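Long-range contact in glycoside hydrolase family 16 protein (Bacteroides ovatus, PDB 7KR6), which probably hydrolyses mixed-linkage beta-glucans as an endo-glucanase, cutting O-glycosidic bonds within the chain: residues A185-Y199 against L208-F220. The protein carries 1 engineered substitution. Sequence-based numbering, arbitrary orientation.
Sequences ANVANSLQDGNYHTY and LTISIDNVKFHTF
Thr198 O takes the backbone N of Asp213 at 2.8 Å and a water that also accepts from Asn214 N. The Asp213 carboxylate answers with both oxygens. Its OD1 accepts from Thr198 N at 2.9 Å, while OD2 of Asp213 receives His197 ND1 at 2.7 Å through its syn lone pair, nearly straight (170°) and close to the imidazole plane. On the other side of the ring, His197 NE2 donates to Asp193 OD1 at 2.8 Å, so two carboxylates fix the imidazole's rotation and may favour its protonated form. Asn195 N reaches that same OD1 from the opposite face of the carboxylate, closing an Asx turn. Asp213 belongs to the type I' turn joining strands 208-212 and 215-220, next to the antiparallel pairing of Tyr199 with Ile212, in the beta-sandwich of family 16 glycoside hydrolases. Next to this polar cluster, Ile212 gathers the apolar contacts. Ile212 CG2 touches both Tyr199 CE1 (3.8 Å) and Leu191 CD2, which also rests over one face of the His197 ring. Ile212 CD1 meets Val187 CG1 at 3.7 Å and covers a Phe217 face near its rim. Phe217, its CG swung opposite the backbone N (chi1 -177°), brings its ring edge to Ala185 O, 3.6 Å from Phe217 CZ.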
ATOM      1  N   ALA A 185      -6.230  -2.965   7.627  1.00 17.46           N
ATOM      2  CA  ALA A 185      -6.859  -2.672   8.927  1.00 18.23           C
ATOM      3  C   ALA A 185      -6.784  -3.905   9.803  1.00 16.15           C
ATOM      4  O   ALA A 185      -6.656  -4.991   9.325  1.00 17.23           O
ATOM      5  CB  ALA A 185      -8.260  -2.255   8.724  1.00 19.48           C
ATOM      6  N   ASN A 186      -6.987  -3.701  11.094  1.00 18.54           N
ATOM      7  CA  ASN A 186      -7.247  -4.782  12.069  1.00 20.33           C
ATOM      8  C   ASN A 186      -8.714  -5.215  12.016  1.00 20.00           C
ATOM      9  O   ASN A 186      -9.659  -4.404  11.744  1.00 24.06           O
ATOM     10  CB  ASN A 186      -6.961  -4.413  13.526  1.00 20.51           C
ATOM     11  CG  ASN A 186      -5.529  -4.059  13.799  1.00 26.21           C
ATOM     12  OD1 ASN A 186      -4.613  -4.513  13.131  1.00 26.31           O
ATOM     13  ND2 ASN A 186      -5.321  -3.321  14.886  1.00 29.84           N
ATOM     14  N   VAL A 187      -8.893  -6.490  12.271  1.00 18.77           N
ATOM     15  CA  VAL A 187     -10.229  -7.016  12.695  1.00 20.09           C
ATOM     16  C   VAL A 187     -10.286  -7.001  14.240  1.00 22.95           C
ATOM     17  O   VAL A 187      -9.323  -6.563  14.873  1.00 22.53           O
ATOM     18  CB  VAL A 187     -10.467  -8.424  12.134  1.00 20.89           C
ATOM     19  CG1 VAL A 187     -10.552  -8.432  10.599  1.00 21.96           C
ATOM     20  CG2 VAL A 187      -9.424  -9.397  12.589  1.00 21.19           C
ATOM     21  N   ALA A 188     -11.412  -7.436  14.835  1.00 23.68           N
ATOM     22  CA  ALA A 188     -11.630  -7.265  16.300  1.00 23.46           C
ATOM     23  C   ALA A 188     -10.696  -8.152  17.100  1.00 24.55           C
ATOM     24  O   ALA A 188     -10.196  -7.715  18.127  1.00 25.04           O
ATOM     25  CB  ALA A 188     -13.074  -7.572  16.641  1.00 24.86           C
ATOM     26  N   ASN A 189     -10.516  -9.392  16.682  1.00 22.34           N
ATOM     27  CA  ASN A 189      -9.825 -10.414  17.489  1.00 23.60           C
ATOM     28  C   ASN A 189      -8.694 -11.038  16.693  1.00 22.60           C
ATOM     29  O   ASN A 189      -8.729 -10.955  15.447  1.00 21.99           O
ATOM     30  CB  ASN A 189     -10.813 -11.515  17.897  1.00 26.66           C
ATOM     31  CG  ASN A 189     -12.026 -10.955  18.598  1.00 29.16           C
ATOM     32  OD1 ASN A 189     -13.162 -11.060  18.102  1.00 35.82           O
ATOM     33  ND2 ASN A 189     -11.775 -10.348  19.732  1.00 30.57           N
ATOM     34  N   SER A 190      -7.773 -11.725  17.370  1.00 23.61           N
ATOM     35  CA  SER A 190      -6.665 -12.452  16.702  1.00 23.07           C
ATOM     36  C   SER A 190      -7.222 -13.467  15.689  1.00 22.67           C
ATOM     37  O   SER A 190      -8.220 -14.181  16.006  1.00 23.45           O
ATOM     38  CB  SER A 190      -5.781 -13.151  17.695  1.00 21.08           C
ATOM     39  OG  SER A 190      -4.879 -14.006  17.037  1.00 21.91           O
ATOM     40  N   LEU A 191      -6.649 -13.485  14.481  1.00 21.83           N
ATOM     41  CA  LEU A 191      -6.905 -14.505  13.437  1.00 20.44           C
ATOM     42  C   LEU A 191      -5.851 -15.589  13.514  1.00 20.88           C
ATOM     43  O   LEU A 191      -5.916 -16.525  12.710  1.00 21.37           O
ATOM     44  CB  LEU A 191      -6.921 -13.844  12.063  1.00 20.33           C
ATOM     45  CG  LEU A 191      -8.046 -12.847  11.899  1.00 21.39           C
ATOM     46  CD1 LEU A 191      -7.828 -12.089  10.589  1.00 21.25           C
ATOM     47  CD2 LEU A 191      -9.421 -13.549  11.902  1.00 23.31           C
ATOM     48  N   GLN A 192      -4.969 -15.528  14.534  1.00 21.38           N
ATOM     49  CA  GLN A 192      -3.781 -16.390  14.617  1.00 21.93           C
ATOM     50  C   GLN A 192      -3.819 -17.032  16.011  1.00 23.79           C
ATOM     51  O   GLN A 192      -2.820 -16.964  16.723  1.00 25.84           O
ATOM     52  CB  GLN A 192      -2.495 -15.633  14.328  1.00 21.24           C
ATOM     53  CG  GLN A 192      -2.458 -15.022  12.934  1.00 20.67           C
ATOM     54  CD  GLN A 192      -1.269 -14.114  12.703  1.00 21.49           C
ATOM     55  OE1 GLN A 192      -0.379 -14.005  13.550  1.00 21.15           O
ATOM     56  NE2 GLN A 192      -1.283 -13.379  11.601  1.00 19.15           N
ATOM     57  N   ASP A 193      -4.980 -17.591  16.331  1.00 24.91           N
ATOM     58  CA  ASP A 193      -5.433 -17.884  17.719  1.00 27.28           C
ATOM     59  C   ASP A 193      -5.643 -19.400  17.842  1.00 28.04           C
ATOM     60  O   ASP A 193      -6.330 -19.798  18.773  1.00 30.93           O
ATOM     61  CB  ASP A 193      -6.750 -17.174  18.025  1.00 27.06           C
ATOM     62  CG  ASP A 193      -7.939 -17.528  17.125  1.00 31.47           C
ATOM     63  OD1 ASP A 193      -7.695 -17.974  15.987  1.00 26.45           O
ATOM     64  OD2 ASP A 193      -9.115 -17.290  17.562  1.00 29.72           O
ATOM     65  N   GLY A 194      -5.160 -20.196  16.891  1.00 28.12           N
ATOM     66  CA  GLY A 194      -5.350 -21.662  16.916  1.00 31.85           C
ATOM     67  C   GLY A 194      -6.746 -22.100  16.490  1.00 31.74           C
ATOM     68  O   GLY A 194      -7.043 -23.294  16.674  1.00 33.95           O
ATOM     69  N   ASN A 195      -7.552 -21.205  15.916  1.00 28.31           N
ATOM     70  CA  ASN A 195      -8.901 -21.544  15.403  1.00 28.02           C
ATOM     71  C   ASN A 195      -8.984 -21.228  13.906  1.00 26.94           C
ATOM     72  O   ASN A 195      -8.161 -20.439  13.395  1.00 25.18           O
ATOM     73  CB  ASN A 195     -10.018 -20.815  16.133  1.00 32.50           C
ATOM     74  CG  ASN A 195     -10.109 -21.209  17.598  1.00 36.95           C
ATOM     75  OD1 ASN A 195     -10.261 -20.344  18.446  1.00 42.98           O
ATOM     76  ND2 ASN A 195     -10.009 -22.499  17.891  1.00 34.29           N
ATOM     77  N   TYR A 196      -9.950 -21.850  13.255  1.00 25.60           N
ATOM     78  CA  TYR A 196     -10.262 -21.596  11.828  1.00 24.02           C
ATOM     79  C   TYR A 196     -11.145 -20.368  11.758  1.00 21.97           C
ATOM     80  O   TYR A 196     -12.004 -20.142  12.627  1.00 25.19           O
ATOM     81  CB  TYR A 196     -10.929 -22.822  11.201  1.00 24.40           C
ATOM     82  CG  TYR A 196      -9.957 -23.952  11.006  1.00 23.98           C
ATOM     83  CD1 TYR A 196      -9.580 -24.784  12.058  1.00 22.65           C
ATOM     84  CD2 TYR A 196      -9.399 -24.205   9.771  1.00 22.98           C
ATOM     85  CE1 TYR A 196      -8.675 -25.819  11.862  1.00 22.56           C
ATOM     86  CE2 TYR A 196      -8.411 -25.173   9.589  1.00 23.22           C
ATOM     87  CZ  TYR A 196      -8.095 -26.033  10.630  1.00 21.35           C
ATOM     88  OH  TYR A 196      -7.174 -27.014  10.458  1.00 25.29           O
ATOM     89  N   HIS A 197     -10.933 -19.556  10.726  1.00 21.50           N
ATOM     90  CA  HIS A 197     -11.754 -18.363  10.423  1.00 20.17           C
ATOM     91  C   HIS A 197     -12.170 -18.405   8.950  1.00 18.48           C
ATOM     92  O   HIS A 197     -11.465 -19.010   8.137  1.00 21.62           O
ATOM     93  CB  HIS A 197     -11.004 -17.068  10.775  1.00 21.10           C
ATOM     94  CG  HIS A 197     -10.610 -16.994  12.215  1.00 20.75           C
ATOM     95  ND1 HIS A 197     -11.413 -16.398  13.166  1.00 22.08           N
ATOM     96  CD2 HIS A 197      -9.518 -17.468  12.849  1.00 22.70           C
ATOM     97  CE1 HIS A 197     -10.824 -16.511  14.343  1.00 23.40           C
ATOM     98  NE2 HIS A 197      -9.669 -17.186  14.192  1.00 23.69           N
ATOM     99  N   THR A 198     -13.312 -17.838   8.650  1.00 20.73           N
ATOM    100  CA  THR A 198     -13.890 -17.892   7.301  1.00 19.20           C
ATOM    101  C   THR A 198     -13.522 -16.587   6.592  1.00 20.66           C
ATOM    102  O   THR A 198     -13.839 -15.482   7.119  1.00 21.39           O
ATOM    103  CB  THR A 198     -15.403 -18.076   7.331  1.00 22.76           C
ATOM    104  OG1 THR A 198     -15.596 -19.342   7.969  1.00 27.57           O
ATOM    105  CG2 THR A 198     -15.998 -18.113   5.943  1.00 22.56           C
ATOM    106  N   TYR A 199     -12.911 -16.713   5.430  1.00 18.61           N
ATOM    107  CA  TYR A 199     -12.530 -15.588   4.551  1.00 17.95           C
ATOM    108  C   TYR A 199     -13.451 -15.703   3.337  1.00 19.38           C
ATOM    109  O   TYR A 199     -13.423 -16.751   2.708  1.00 19.49           O
ATOM    110  CB  TYR A 199     -11.030 -15.657   4.207  1.00 18.01           C
ATOM    111  CG  TYR A 199     -10.177 -15.597   5.451  1.00 18.79           C
ATOM    112  CD1 TYR A 199      -9.830 -14.370   5.950  1.00 17.95           C
ATOM    113  CD2 TYR A 199      -9.807 -16.729   6.168  1.00 19.80           C
ATOM    114  CE1 TYR A 199      -9.103 -14.246   7.114  1.00 20.97           C
ATOM    115  CE2 TYR A 199      -9.096 -16.628   7.358  1.00 19.20           C
ATOM    116  CZ  TYR A 199      -8.734 -15.375   7.816  1.00 21.27           C
ATOM    117  OH  TYR A 199      -7.997 -15.222   8.964  1.00 20.71           O
ATOM    118  N   LEU A 208     -16.168  -5.949  -5.456  1.00 19.34           N
ATOM    119  CA  LEU A 208     -15.487  -7.054  -4.761  1.00 18.14           C
ATOM    120  C   LEU A 208     -15.577  -6.743  -3.270  1.00 17.67           C
ATOM    121  O   LEU A 208     -15.065  -5.688  -2.882  1.00 19.19           O
ATOM    122  CB  LEU A 208     -14.030  -7.091  -5.219  1.00 19.37           C
ATOM    123  CG  LEU A 208     -13.810  -7.519  -6.661  1.00 19.51           C
ATOM    124  CD1 LEU A 208     -12.358  -7.319  -7.021  1.00 19.50           C
ATOM    125  CD2 LEU A 208     -14.218  -8.973  -6.897  1.00 20.11           C
ATOM    126  N   THR A 209     -16.247  -7.575  -2.483  1.00 17.81           N
ATOM    127  CA  THR A 209     -16.406  -7.312  -1.042  1.00 19.02           C
ATOM    128  C   THR A 209     -15.799  -8.457  -0.280  1.00 17.92           C
ATOM    129  O   THR A 209     -16.225  -9.610  -0.461  1.00 18.52           O
ATOM    130  CB  THR A 209     -17.861  -7.113  -0.652  1.00 19.04           C
ATOM    131  OG1 THR A 209     -18.295  -5.971  -1.361  1.00 21.37           O
ATOM    132  CG2 THR A 209     -18.023  -6.992   0.854  1.00 19.89           C
ATOM    133  N   ILE A 210     -14.805  -8.159   0.552  1.00 18.28           N
ATOM    134  CA  ILE A 210     -14.141  -9.116   1.442  1.00 18.32           C
ATOM    135  C   ILE A 210     -14.817  -9.112   2.815  1.00 17.99           C
ATOM    136  O   ILE A 210     -15.037  -8.008   3.356  1.00 18.27           O
ATOM    137  CB  ILE A 210     -12.624  -8.805   1.523  1.00 20.06           C
ATOM    138  CG1 ILE A 210     -11.894  -8.987   0.180  1.00 20.86           C
ATOM    139  CG2 ILE A 210     -12.015  -9.704   2.551  1.00 19.34           C
ATOM    140  CD1 ILE A 210     -12.003  -7.829  -0.764  1.00 19.89           C
ATOM    141  N   SER A 211     -15.131 -10.305   3.318  1.00 19.79           N
ATOM    142  CA  SER A 211     -15.615 -10.521   4.699  1.00 19.39           C
ATOM    143  C   SER A 211     -14.696 -11.467   5.460  1.00 20.24           C
ATOM    144  O   SER A 211     -14.093 -12.384   4.858  1.00 19.38           O
ATOM    145  CB  SER A 211     -17.076 -11.005   4.728  1.00 20.27           C
ATOM    146  OG  SER A 211     -17.949 -10.125   4.030  1.00 21.94           O
ATOM    147  N   ILE A 212     -14.663 -11.310   6.790  1.00 19.16           N
ATOM    148  CA  ILE A 212     -13.877 -12.162   7.690  1.00 20.09           C
ATOM    149  C   ILE A 212     -14.827 -12.530   8.829  1.00 20.08           C
ATOM    150  O   ILE A 212     -15.340 -11.613   9.491  1.00 20.44           O
ATOM    151  CB  ILE A 212     -12.569 -11.477   8.157  1.00 21.24           C
ATOM    152  CG1 ILE A 212     -11.705 -11.083   6.953  1.00 23.91           C
ATOM    153  CG2 ILE A 212     -11.802 -12.360   9.107  1.00 21.78           C
ATOM    154  CD1 ILE A 212     -10.596 -10.116   7.286  1.00 23.85           C
ATOM    155  N   ASP A 213     -15.068 -13.818   8.951  1.00 21.41           N
ATOM    156  CA  ASP A 213     -16.070 -14.373   9.879  1.00 22.26           C
ATOM    157  C   ASP A 213     -17.391 -13.631   9.726  1.00 22.37           C
ATOM    158  O   ASP A 213     -17.996 -13.239  10.753  1.00 21.85           O
ATOM    159  CB  ASP A 213     -15.526 -14.315  11.298  1.00 23.65           C
ATOM    160  CG  ASP A 213     -14.404 -15.292  11.591  1.00 25.21           C
ATOM    161  OD1 ASP A 213     -14.362 -16.327  10.946  1.00 26.32           O
ATOM    162  OD2 ASP A 213     -13.619 -15.015  12.521  1.00 31.80           O
ATOM    163  N   ASN A 214     -17.786 -13.383   8.472  1.00 21.15           N
ATOM    164  CA  ASN A 214     -19.102 -12.837   8.066  1.00 24.04           C
ATOM    165  C   ASN A 214     -19.255 -11.372   8.466  1.00 20.62           C
ATOM    166  O   ASN A 214     -20.347 -10.810   8.299  1.00 24.32           O
ATOM    167  CB  ASN A 214     -20.243 -13.690   8.606  1.00 23.67           C
ATOM    168  CG  ASN A 214     -20.197 -15.094   8.062  1.00 31.84           C
ATOM    169  OD1 ASN A 214     -19.954 -15.295   6.877  1.00 28.96           O
ATOM    170  ND2 ASN A 214     -20.346 -16.058   8.948  1.00 35.63           N
ATOM    171  N   VAL A 215     -18.170 -10.697   8.809  1.00 19.25           N
ATOM    172  CA  VAL A 215     -18.197  -9.238   9.025  1.00 19.73           C
ATOM    173  C   VAL A 215     -17.525  -8.588   7.806  1.00 20.42           C
ATOM    174  O   VAL A 215     -16.327  -8.887   7.554  1.00 20.44           O
ATOM    175  CB  VAL A 215     -17.522  -8.852  10.354  1.00 21.20           C
ATOM    176  CG1 VAL A 215     -17.524  -7.358  10.569  1.00 21.75           C
ATOM    177  CG2 VAL A 215     -18.199  -9.556  11.528  1.00 21.77           C
ATOM    178  N   LYS A 216     -18.228  -7.721   7.116  1.00 20.48           N
ATOM    179  CA  LYS A 216     -17.692  -7.087   5.893  1.00 21.21           C
ATOM    180  C   LYS A 216     -16.491  -6.235   6.308  1.00 21.44           C
ATOM    181  O   LYS A 216     -16.558  -5.435   7.291  1.00 23.62           O
ATOM    182  CB  LYS A 216     -18.813  -6.379   5.149  1.00 23.10           C
ATOM    183  CG  LYS A 216     -19.846  -7.371   4.612  1.00 25.00           C
ATOM    184  CD  LYS A 216     -20.935  -6.768   3.800  1.00 27.66           C
ATOM    185  CE  LYS A 216     -21.813  -7.876   3.261  1.00 27.75           C
ATOM    186  NZ  LYS A 216     -22.864  -7.312   2.397  1.00 29.96           N
ATOM    187  N   PHE A 217     -15.391  -6.438   5.587  1.00 19.38           N
ATOM    188  CA  PHE A 217     -14.052  -5.848   5.841  1.00 19.31           C
ATOM    189  C   PHE A 217     -13.743  -4.714   4.865  1.00 20.01           C
ATOM    190  O   PHE A 217     -13.344  -3.622   5.307  1.00 19.86           O
ATOM    191  CB  PHE A 217     -13.011  -6.941   5.768  1.00 18.31           C
ATOM    192  CG  PHE A 217     -11.604  -6.516   6.071  1.00 18.06           C
ATOM    193  CD1 PHE A 217     -11.240  -6.157   7.357  1.00 18.31           C
ATOM    194  CD2 PHE A 217     -10.649  -6.466   5.056  1.00 16.94           C
ATOM    195  CE1 PHE A 217      -9.928  -5.816   7.644  1.00 19.03           C
ATOM    196  CE2 PHE A 217      -9.344  -6.117   5.354  1.00 19.66           C
ATOM    197  CZ  PHE A 217      -8.985  -5.791   6.639  1.00 21.30           C
ATOM    198  N   HIS A 218     -13.953  -4.906   3.565  1.00 18.29           N
ATOM    199  CA  HIS A 218     -13.643  -3.856   2.562  1.00 19.13           C
ATOM    200  C   HIS A 218     -14.362  -4.166   1.244  1.00 18.92           C
ATOM    201  O   HIS A 218     -14.557  -5.362   0.956  1.00 19.27           O
ATOM    202  CB  HIS A 218     -12.138  -3.733   2.324  1.00 19.31           C
ATOM    203  CG  HIS A 218     -11.810  -2.553   1.495  1.00 20.13           C
ATOM    204  ND1 HIS A 218     -12.046  -1.269   1.921  1.00 19.94           N
ATOM    205  CD2 HIS A 218     -11.257  -2.452   0.275  1.00 21.35           C
ATOM    206  CE1 HIS A 218     -11.660  -0.430   0.972  1.00 20.76           C
ATOM    207  NE2 HIS A 218     -11.183  -1.130  -0.048  1.00 21.35           N
ATOM    208  N   THR A 219     -14.687  -3.124   0.487  1.00 19.44           N
ATOM    209  CA  THR A 219     -15.231  -3.247  -0.890  1.00 17.61           C
ATOM    210  C   THR A 219     -14.310  -2.450  -1.835  1.00 18.13           C
ATOM    211  O   THR A 219     -14.044  -1.248  -1.567  1.00 18.74           O
ATOM    212  CB  THR A 219     -16.686  -2.762  -0.949  1.00 21.10           C
ATOM    213  OG1 THR A 219     -17.476  -3.568  -0.078  1.00 22.04           O
ATOM    214  CG2 THR A 219     -17.225  -2.784  -2.363  1.00 22.33           C
ATOM    215  N   PHE A 220     -13.918  -3.105  -2.939  1.00 18.40           N
ATOM    216  CA  PHE A 220     -13.322  -2.452  -4.119  1.00 17.18           C
ATOM    217  C   PHE A 220     -14.402  -2.295  -5.186  1.00 18.34           C
ATOM    218  O   PHE A 220     -15.100  -3.254  -5.515  1.00 19.76           O
ATOM    219  CB  PHE A 220     -12.159  -3.270  -4.670  1.00 16.82           C
ATOM    220  CG  PHE A 220     -11.015  -3.514  -3.731  1.00 16.93           C
ATOM    221  CD1 PHE A 220     -10.069  -2.523  -3.536  1.00 18.28           C
ATOM    222  CD2 PHE A 220     -10.862  -4.731  -3.107  1.00 19.87           C
ATOM    223  CE1 PHE A 220      -8.985  -2.729  -2.711  1.00 19.88           C
ATOM    224  CE2 PHE A 220      -9.771  -4.938  -2.275  1.00 17.69           C
ATOM    225  CZ  PHE A 220      -8.833  -3.948  -2.107  1.00 20.58           C
TER
HETATM  226  O   HOH W   1     -16.468 -14.303   6.107  1.00 21.37           O